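Local structure of two-domain protein containing predicted PHP-like metal-dependent phosphoesterase (Bacteroides vulgatus ATCC 8482, 3E38) at residues Phe215-Glu220 with Asn232-Ala237; His24-Phe29 with Leu53-Glu58. The protein probably acts as a zinc-dependent phosphoesterase of the PHP family, binding a cluster of zinc ions, and may act as a nuclease. All blocks are in the same frame, centred on the assembly; numbering follows the deposited sequence.

Interaction 1: residues Phe215-Glu220 with Asn232-Ala237; sequences FVFAKE and NRRTAA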
ATOM      1  N   PHE B 215     -11.535  23.065  -1.474  1.00 29.01           N
ATOM      2  CA  PHE B 215     -10.529  23.995  -0.993  1.00 29.41           C
ATOM      3  C   PHE B 215     -11.212  25.360  -0.855  1.00 29.14           C
ATOM      4  O   PHE B 215     -11.793  25.899  -1.841  1.00 28.47           O
ATOM      5  CB  PHE B 215      -9.312  24.128  -1.931  1.00 32.30           C
ATOM      6  CG  PHE B 215      -8.469  22.911  -2.017  1.00 27.03           C
ATOM      7  CD1 PHE B 215      -8.576  21.919  -1.062  1.00 35.68           C
ATOM      8  CD2 PHE B 215      -7.476  22.811  -2.992  1.00 30.28           C
ATOM      9  CE1 PHE B 215      -7.783  20.783  -1.132  1.00 39.35           C
ATOM     10  CE2 PHE B 215      -6.656  21.681  -3.064  1.00 33.37           C
ATOM     11  CZ  PHE B 215      -6.815  20.671  -2.139  1.00 38.83           C
ATOM     12  N   VAL B 216     -11.162  25.893   0.368  1.00 28.86           N
ATOM     13  CA  VAL B 216     -11.734  27.207   0.695  1.00 28.26           C
ATOM     14  C   VAL B 216     -10.629  28.199   1.074  1.00 30.16           C
ATOM     15  O   VAL B 216      -9.864  27.983   2.026  1.00 29.23           O
ATOM     16  CB  VAL B 216     -12.805  27.126   1.830  1.00 30.48           C
ATOM     17  CG1 VAL B 216     -13.513  28.479   2.045  1.00 24.36           C
ATOM     18  CG2 VAL B 216     -13.863  26.043   1.536  1.00 23.83           C
ATOM     19  N   PHE B 217     -10.572  29.300   0.328  1.00 28.99           N
ATOM     20  CA  PHE B 217      -9.545  30.335   0.551  1.00 29.64           C
ATOM     21  C   PHE B 217     -10.106  31.457   1.411  1.00 30.01           C
ATOM     22  O   PHE B 217     -10.702  32.437   0.939  1.00 35.31           O
ATOM     23  CB  PHE B 217      -8.983  30.838  -0.769  1.00 29.30           C
ATOM     24  CG  PHE B 217      -8.616  29.733  -1.713  1.00 35.33           C
ATOM     25  CD1 PHE B 217      -7.456  29.010  -1.535  1.00 40.74           C
ATOM     26  CD2 PHE B 217      -9.451  29.396  -2.763  1.00 30.47           C
ATOM     27  CE1 PHE B 217      -7.128  27.986  -2.401  1.00 31.00           C
ATOM     28  CE2 PHE B 217      -9.117  28.394  -3.609  1.00 29.17           C
ATOM     29  CZ  PHE B 217      -7.953  27.684  -3.426  1.00 32.31           C
ATOM     30  N   ALA B 218      -9.867  31.262   2.694  1.00 27.99           N
ATOM     31  CA  ALA B 218     -10.408  32.059   3.783  1.00 29.92           C
ATOM     32  C   ALA B 218      -9.401  33.056   4.331  1.00 29.33           C
ATOM     33  O   ALA B 218      -8.212  32.836   4.250  1.00 31.80           O
ATOM     34  CB  ALA B 218     -10.906  31.096   4.923  1.00 28.42           C
ATOM     35  N   LYS B 219      -9.912  34.154   4.863  1.00 30.99           N
ATOM     36  CA  LYS B 219      -9.085  35.226   5.414  1.00 31.14           C
ATOM     37  C   LYS B 219      -8.740  34.824   6.822  1.00 32.99           C
ATOM     38  O   LYS B 219      -7.835  35.369   7.452  1.00 34.91           O
ATOM     39  CB  LYS B 219      -9.820  36.568   5.415  1.00 28.80           C
ATOM     40  CG  LYS B 219     -10.078  37.189   4.039  1.00 39.12           C
ATOM     41  CD  LYS B 219     -10.991  38.424   4.114  1.00 32.13           C
ATOM     42  N   GLU B 220      -9.493  33.853   7.323  1.00 33.74           N
ATOM     43  CA  GLU B 220      -9.231  33.295   8.668  1.00 34.10           C
ATOM     44  C   GLU B 220      -9.871  31.951   8.840  1.00 32.25           C
ATOM     45  O   GLU B 220     -10.861  31.649   8.200  1.00 31.32           O
ATOM     46  CB  GLU B 220      -9.700  34.218   9.806  1.00 38.44           C
ATOM     47  CG  GLU B 220     -11.216  34.316   9.975  1.00 45.48           C
ATOM     48  CD  GLU B 220     -11.628  35.211  11.150  1.00 51.67           C
ATOM     49  OE1 GLU B 220     -10.864  36.158  11.460  1.00 49.58           O
ATOM     50  OE2 GLU B 220     -12.719  34.978  11.744  1.00 38.24           O
ATOM     51  N   ASN B 232     -18.183  34.537  -1.496  1.00 30.97           N
ATOM     52  CA  ASN B 232     -17.390  35.225  -2.511  1.00 32.14           C
ATOM     53  C   ASN B 232     -16.773  34.295  -3.528  1.00 30.68           C
ATOM     54  O   ASN B 232     -15.883  34.676  -4.263  1.00 32.87           O
ATOM     55  CB  ASN B 232     -16.335  36.076  -1.806  1.00 31.48           C
ATOM     56  CG  ASN B 232     -16.937  37.297  -1.137  1.00 37.30           C
ATOM     57  OD1 ASN B 232     -17.492  38.181  -1.822  1.00 34.55           O
ATOM     58  ND2 ASN B 232     -16.812  37.382   0.186  1.00 26.10           N
ATOM     59  N   ARG B 233     -17.271  33.065  -3.514  1.00 30.87           N
ATOM     60  CA  ARG B 233     -16.879  31.964  -4.417  1.00 31.56           C
ATOM     61  C   ARG B 233     -15.391  31.610  -4.456  1.00 32.16           C
ATOM     62  O   ARG B 233     -14.861  31.147  -5.477  1.00 37.36           O
ATOM     63  CB  ARG B 233     -17.326  32.310  -5.828  1.00 31.18           C
ATOM     64  CG  ARG B 233     -18.742  32.873  -5.893  1.00 36.37           C
ATOM     65  CD  ARG B 233     -18.897  33.693  -7.167  1.00 41.19           C
ATOM     66  NE  ARG B 233     -17.921  34.789  -7.193  1.00 47.15           N
ATOM     67  CZ  ARG B 233     -18.111  36.005  -6.670  1.00 43.89           C
ATOM     68  NH1 ARG B 233     -19.253  36.327  -6.067  1.00 41.93           N
ATOM     69  NH2 ARG B 233     -17.146  36.917  -6.752  1.00 34.55           N
ATOM     70  N   ARG B 234     -14.751  31.822  -3.323  1.00 32.25           N
ATOM     71  CA  ARG B 234     -13.311  31.610  -3.146  1.00 30.53           C
ATOM     72  C   ARG B 234     -13.054  30.186  -2.694  1.00 30.28           C
ATOM     73  O   ARG B 234     -12.630  29.876  -1.572  1.00 31.20           O
ATOM     74  CB  ARG B 234     -12.733  32.655  -2.195  1.00 30.48           C
ATOM     75  CG  ARG B 234     -11.382  33.138  -2.655  1.00 35.14           C
ATOM     76  CD  ARG B 234     -10.782  34.186  -1.750  1.00 37.73           C
ATOM     77  NE  ARG B 234     -11.624  35.372  -1.591  1.00 36.75           N
ATOM     78  CZ  ARG B 234     -12.277  35.693  -0.481  1.00 35.27           C
ATOM     79  NH1 ARG B 234     -12.213  34.920   0.599  1.00 26.61           N
ATOM     80  NH2 ARG B 234     -12.989  36.806  -0.447  1.00 30.23           N
ATOM     81  N   THR B 235     -13.360  29.332  -3.663  1.00 32.53           N
ATOM     82  CA  THR B 235     -13.265  27.861  -3.583  1.00 27.96           C
ATOM     83  C   THR B 235     -12.731  27.235  -4.856  1.00 30.22           C
ATOM     84  O   THR B 235     -12.661  27.851  -5.937  1.00 30.63           O
ATOM     85  CB  THR B 235     -14.678  27.213  -3.409  1.00 26.96           C
ATOM     86  OG1 THR B 235     -15.483  27.483  -4.585  1.00 29.01           O
ATOM     87  CG2 THR B 235     -15.437  27.767  -2.157  1.00 22.54           C
ATOM     88  N   ALA B 236     -12.384  25.973  -4.690  1.00 28.89           N
ATOM     89  CA  ALA B 236     -12.012  25.050  -5.781  1.00 28.87           C
ATOM     90  C   ALA B 236     -12.337  23.663  -5.304  1.00 31.80           C
ATOM     91  O   ALA B 236     -12.067  23.316  -4.142  1.00 30.90           O
ATOM     92  CB  ALA B 236     -10.529  25.149  -6.163  1.00 27.75           C
ATOM     93  N   ALA B 237     -12.966  22.890  -6.175  1.00 32.75           N
ATOM     94  CA  ALA B 237     -13.271  21.484  -5.884  1.00 33.57           C
ATOM     95  C   ALA B 237     -12.087  20.546  -6.262  1.00 33.04           C
ATOM     96  O   ALA B 237     -11.515  20.594  -7.332  1.00 34.10           O
ATOM     97  CB  ALA B 237     -14.576  21.052  -6.568  1.00 29.23           C
TER
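Phe-215 and Ala-236 exchange both backbone bonds of an antiparallel hydrogen-bonded pair, Phe-215 N to Ala-236 O at 2.7 Å and Ala-236 N to Phe-215 O at 2.9 Å. Phe-217 N adds a nearly straight bond to Arg-234 O, where strand 235-237 begins after the Schellman turn that ends helix 223-231. Between these bonds Val-216 faces Thr-235 as a non-hydrogen-bonded pair, and the CA of Thr-235 lies 3.0 Å from Phe-215 O in a CA-H...O contact.

One side chain continues the backbone pairing. The Arg-234 chain bends at chi3 (-58°) and brings NH1 to Phe-217 O at 2.9 Å, the oxygen lying in the guanidinium plane; NH2 forms a salt bridge with Glu-228. A long chain ending in a flat group with several N-H donors suits this place beyond the last backbone pair.

Apolar contacts fill the rest. Phe-217 sets CB against Arg-234 CG at 3.8 Å, and its ring meets the opposite backbone obliquely, with CE2 4.4 Å from Ala-236 CB. The small methyl of Ala-236 also packs on Leu-250, while Val-216 and Thr-235 meet helix 223-231. The antiparallel strands joined through that helix are thus held by directional backbone bonds, with the arginine tying the end of strand 213-218 to helix 223-231.

Interaction 2: residues His24-Phe29 with Leu53-Glu58; sequences HMHSVF and LTEHIE. With ZN (zinc ion), chain I; ZN (zinc ion), chain J.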
ATOM      1  N   HIS B  24     -20.841  18.018   3.071  1.00 29.69           N
ATOM      2  CA  HIS B  24     -21.926  17.079   2.770  1.00 29.50           C
ATOM      3  C   HIS B  24     -21.571  15.659   3.149  1.00 29.55           C
ATOM      4  O   HIS B  24     -20.718  15.012   2.565  1.00 30.97           O
ATOM      5  CB  HIS B  24     -22.215  17.147   1.268  1.00 29.33           C
ATOM      6  CG  HIS B  24     -23.448  16.435   0.830  1.00 26.22           C
ATOM      7  ND1 HIS B  24     -24.052  16.712  -0.378  1.00 38.95           N
ATOM      8  CD2 HIS B  24     -24.236  15.528   1.447  1.00 31.61           C
ATOM      9  CE1 HIS B  24     -25.135  15.972  -0.509  1.00 32.27           C
ATOM     10  NE2 HIS B  24     -25.271  15.240   0.580  1.00 28.27           N
HETATM   11  N   MSE B  25     -22.239  15.193   4.177  1.00 31.80           N
HETATM   12  CA  MSE B  25     -22.020  13.853   4.661  1.00 32.07           C
HETATM   13  C   MSE B  25     -23.156  13.424   5.562  1.00 33.61           C
HETATM   14  O   MSE B  25     -23.959  14.257   5.995  1.00 33.60           O
HETATM   15  CB  MSE B  25     -20.697  13.793   5.399  1.00 29.37           C
HETATM   16  CG  MSE B  25     -20.670  14.565   6.673  1.00 35.38           C
HETATM   17 SE   MSE B  25     -18.864  14.693   7.422  0.75 35.91          SE
HETATM   18  CE  MSE B  25     -18.068  15.593   5.946  1.00 30.62           C
ATOM     19  N   HIS B  26     -23.124  12.135   5.888  1.00 31.62           N
ATOM     20  CA  HIS B  26     -24.180  11.455   6.641  1.00 29.67           C
ATOM     21  C   HIS B  26     -23.769  10.494   7.713  1.00 28.09           C
ATOM     22  O   HIS B  26     -22.699   9.935   7.674  1.00 28.37           O
ATOM     23  CB  HIS B  26     -25.055  10.696   5.658  1.00 30.54           C
ATOM     24  CG  HIS B  26     -25.633  11.575   4.600  1.00 20.29           C
ATOM     25  ND1 HIS B  26     -26.858  12.193   4.725  1.00 24.56           N
ATOM     26  CD2 HIS B  26     -25.129  11.965   3.410  1.00 29.84           C
ATOM     27  CE1 HIS B  26     -27.098  12.898   3.633  1.00 20.46           C
ATOM     28  NE2 HIS B  26     -26.065  12.759   2.812  1.00 14.55           N
ATOM     29  N   SER B  27     -24.655  10.379   8.705  1.00 29.55           N
ATOM     30  CA  SER B  27     -24.480   9.465   9.842  1.00 28.75           C
ATOM     31  C   SER B  27     -25.735   8.605   9.958  1.00 28.44           C
ATOM     32  O   SER B  27     -26.634   8.704   9.158  1.00 22.75           O
ATOM     33  CB  SER B  27     -24.214  10.186  11.165  1.00 28.99           C
ATOM     34  OG  SER B  27     -25.385  10.765  11.770  1.00 25.01           O
ATOM     35  N   VAL B  28     -25.755   7.739  10.950  1.00 22.16           N
ATOM     36  CA  VAL B  28     -26.881   6.852  11.168  1.00 22.48           C
ATOM     37  C   VAL B  28     -28.188   7.605  11.549  1.00 27.57           C
ATOM     38  O   VAL B  28     -29.250   6.991  11.729  1.00 26.81           O
ATOM     39  CB  VAL B  28     -26.563   5.818  12.335  1.00 23.87           C
ATOM     40  CG1 VAL B  28     -25.550   4.772  11.880  1.00 18.55           C
ATOM     41  CG2 VAL B  28     -26.127   6.531  13.580  1.00 24.02           C
ATOM     42  N   PHE B  29     -28.069   8.931  11.680  1.00 26.77           N
ATOM     43  CA  PHE B  29     -29.170   9.812  12.095  1.00 27.09           C
ATOM     44  C   PHE B  29     -29.974  10.189  10.856  1.00 29.02           C
ATOM     45  O   PHE B  29     -31.024  10.800  10.931  1.00 26.47           O
ATOM     46  CB  PHE B  29     -28.687  10.974  12.964  1.00 26.74           C
ATOM     47  CG  PHE B  29     -28.442  10.576  14.418  1.00 24.70           C
ATOM     48  CD1 PHE B  29     -27.260   9.995  14.815  1.00 26.12           C
ATOM     49  CD2 PHE B  29     -29.382  10.817  15.380  1.00 16.61           C
ATOM     50  CE1 PHE B  29     -27.058   9.601  16.121  1.00 23.09           C
ATOM     51  CE2 PHE B  29     -29.204  10.417  16.694  1.00 23.97           C
ATOM     52  CZ  PHE B  29     -28.011   9.825  17.065  1.00 33.16           C
ATOM     53  N   LEU B  53     -22.085  17.900   8.890  1.00 29.12           N
ATOM     54  CA  LEU B  53     -22.874  16.660   8.911  1.00 30.20           C
ATOM     55  C   LEU B  53     -24.284  17.097   8.502  1.00 30.42           C
ATOM     56  O   LEU B  53     -25.030  17.733   9.271  1.00 29.82           O
ATOM     57  CB  LEU B  53     -22.815  16.003  10.279  1.00 29.81           C
ATOM     58  CG  LEU B  53     -23.338  14.588  10.513  1.00 33.71           C
ATOM     59  CD1 LEU B  53     -22.863  13.611   9.466  1.00 28.07           C
ATOM     60  CD2 LEU B  53     -22.910  14.120  11.925  1.00 34.04           C
ATOM     61  N   THR B  54     -24.597  16.812   7.239  1.00 30.41           N
ATOM     62  CA  THR B  54     -25.813  17.264   6.606  1.00 26.59           C
ATOM     63  C   THR B  54     -26.789  16.137   6.388  1.00 26.94           C
ATOM     64  O   THR B  54     -26.955  15.654   5.286  1.00 30.43           O
ATOM     65  CB  THR B  54     -25.503  17.921   5.256  1.00 27.85           C
ATOM     66  OG1 THR B  54     -25.031  16.927   4.339  1.00 27.17           O
ATOM     67  CG2 THR B  54     -24.482  19.030   5.424  1.00 27.88           C
ATOM     68  N   GLU B  55     -27.485  15.782   7.459  1.00 29.91           N
ATOM     69  CA  GLU B  55     -28.478  14.704   7.432  1.00 28.51           C
ATOM     70  C   GLU B  55     -29.666  15.082   6.538  1.00 31.49           C
ATOM     71  O   GLU B  55     -30.024  16.255   6.350  1.00 28.69           O
ATOM     72  CB  GLU B  55     -29.011  14.337   8.825  1.00 29.64           C
ATOM     73  CG  GLU B  55     -28.009  14.125  10.000  1.00 30.90           C
ATOM     74  CD  GLU B  55     -27.022  12.984   9.880  1.00 36.45           C
ATOM     75  OE1 GLU B  55     -27.003  12.246   8.870  1.00 23.05           O
ATOM     76  OE2 GLU B  55     -26.236  12.823  10.852  1.00 25.46           O
ATOM     77  N   HIS B  56     -30.252  14.050   5.953  1.00 31.29           N
ATOM     78  CA  HIS B  56     -31.470  14.223   5.185  1.00 30.24           C
ATOM     79  C   HIS B  56     -32.521  14.647   6.188  1.00 30.78           C
ATOM     80  O   HIS B  56     -32.615  14.098   7.295  1.00 26.44           O
ATOM     81  CB  HIS B  56     -31.964  12.917   4.535  1.00 29.01           C
ATOM     82  CG  HIS B  56     -31.074  12.382   3.466  1.00 27.36           C
ATOM     83  ND1 HIS B  56     -31.036  12.920   2.196  1.00 28.25           N
ATOM     84  CD2 HIS B  56     -30.218  11.339   3.461  1.00 26.64           C
ATOM     85  CE1 HIS B  56     -30.173  12.245   1.464  1.00 29.76           C
ATOM     86  NE2 HIS B  56     -29.654  11.283   2.211  1.00 23.14           N
ATOM     87  N   ILE B  57     -33.323  15.607   5.768  1.00 30.42           N
ATOM     88  CA  ILE B  57     -34.437  16.072   6.544  1.00 30.87           C
ATOM     89  C   ILE B  57     -35.547  15.044   6.353  1.00 31.92           C
ATOM     90  O   ILE B  57     -36.080  14.502   7.327  1.00 32.15           O
ATOM     91  CB  ILE B  57     -34.946  17.496   6.090  1.00 30.54           C
ATOM     92  CG1 ILE B  57     -33.906  18.577   6.465  1.00 29.34           C
ATOM     93  CG2 ILE B  57     -36.347  17.784   6.671  1.00 25.40           C
ATOM     94  CD1 ILE B  57     -33.762  18.841   7.979  1.00 28.67           C
ATOM     95  N   GLU B  58     -35.815  14.721   5.089  1.00 28.75           N
ATOM     96  CA  GLU B  58     -36.978  13.889   4.729  1.00 29.43           C
ATOM     97  C   GLU B  58     -36.727  12.388   4.762  1.00 30.79           C
ATOM     98  O   GLU B  58     -37.651  11.605   4.850  1.00 29.58           O
ATOM     99  CB  GLU B  58     -37.517  14.262   3.334  1.00 27.70           C
ATOM    100  CG  GLU B  58     -37.940  15.710   3.172  1.00 27.61           C
ATOM    101  CD  GLU B  58     -36.782  16.633   2.909  1.00 30.12           C
ATOM    102  OE1 GLU B  58     -35.634  16.178   3.060  1.00 30.30           O
ATOM    103  OE2 GLU B  58     -37.012  17.795   2.530  1.00 40.95           O
TER
HETATM  104 ZN    ZN I   5     -26.452  13.403   0.721  1.00 34.62          ZN
HETATM  105 ZN    ZN J   6     -28.241   9.743   1.742  1.00 32.50          ZN
HETATM  106  O   HOH W   1     -27.040  13.857  -1.260  1.00 32.72           O
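His-26 and His-56 stack on each other while their NE2 atoms bind different zinc ions: NE2 of His-26 holds the chain I zinc at 2.2 Å, and NE2 of His-56 the chain J zinc at 2.1 Å. This is the metal centre of a PHP-like domain, and His-24 and His-26 form the H-x-H motif of its first metal-binding loop. The stack is offset, planes 22° apart, with CE1 of His-26 3.3 Å from NE2 of His-56 over one face of that ring. Imidazole suits both tasks, giving a nitrogen to metal and a flat surface to its neighbour. Asp-194 and Glu-93 also bind the chain I zinc; Asp-31 and His-196 bind the other, and Thr-95 fixes ND1 of His-56.

Thr-54 N bonds to Met-25 O, and Thr-54 OG1 receives Met-25 N. Leu-53 CD1 packs on CG of Met-25, a selenomethionine.

Glu-55 bends at chi2 (-63°), turning its carboxylate to Ser-27: OE1 takes Ser-27 N through its syn lone pair, while the serine hydroxyl is modelled implausibly close to OE2, so that bond's detail is doubtful. Ser-30 and Ser-73 also bond this carboxylate. Were Glu-55 cut back to alanine, Ser-27 N would probably lose its acceptor, and the hydroxyls of Ser-30 and Ser-73 theirs, freeing the histidine-bearing loop to shift. Ser-27 OG in turn accepts from Phe-29 N at 3.3 Å, closing an ST turn.

In the fold
Both contacts are buried and belong to the same mixed sheet, yet their centres lie 24 Å apart and their nearest atoms about 11 Å. Strand 17-22 connects them: it pairs antiparallel with strand 213-218 of interaction 1 and parallel with strand 50-56 of interaction 2, whose other segment, 24-29, lies in the loop that follows strand 17-22. Interaction 1 lies nearer the centre of the chain, away from the zinc sites, and relies on regular strand pairing and apolar packing, with helix 247-257 against it. Interaction 2 joins a loop to a weakly bonded strand end, where metal ligands and a carboxylate carry much of the contact. The second subunit also touches its loop, at Val-28 and Phe-29.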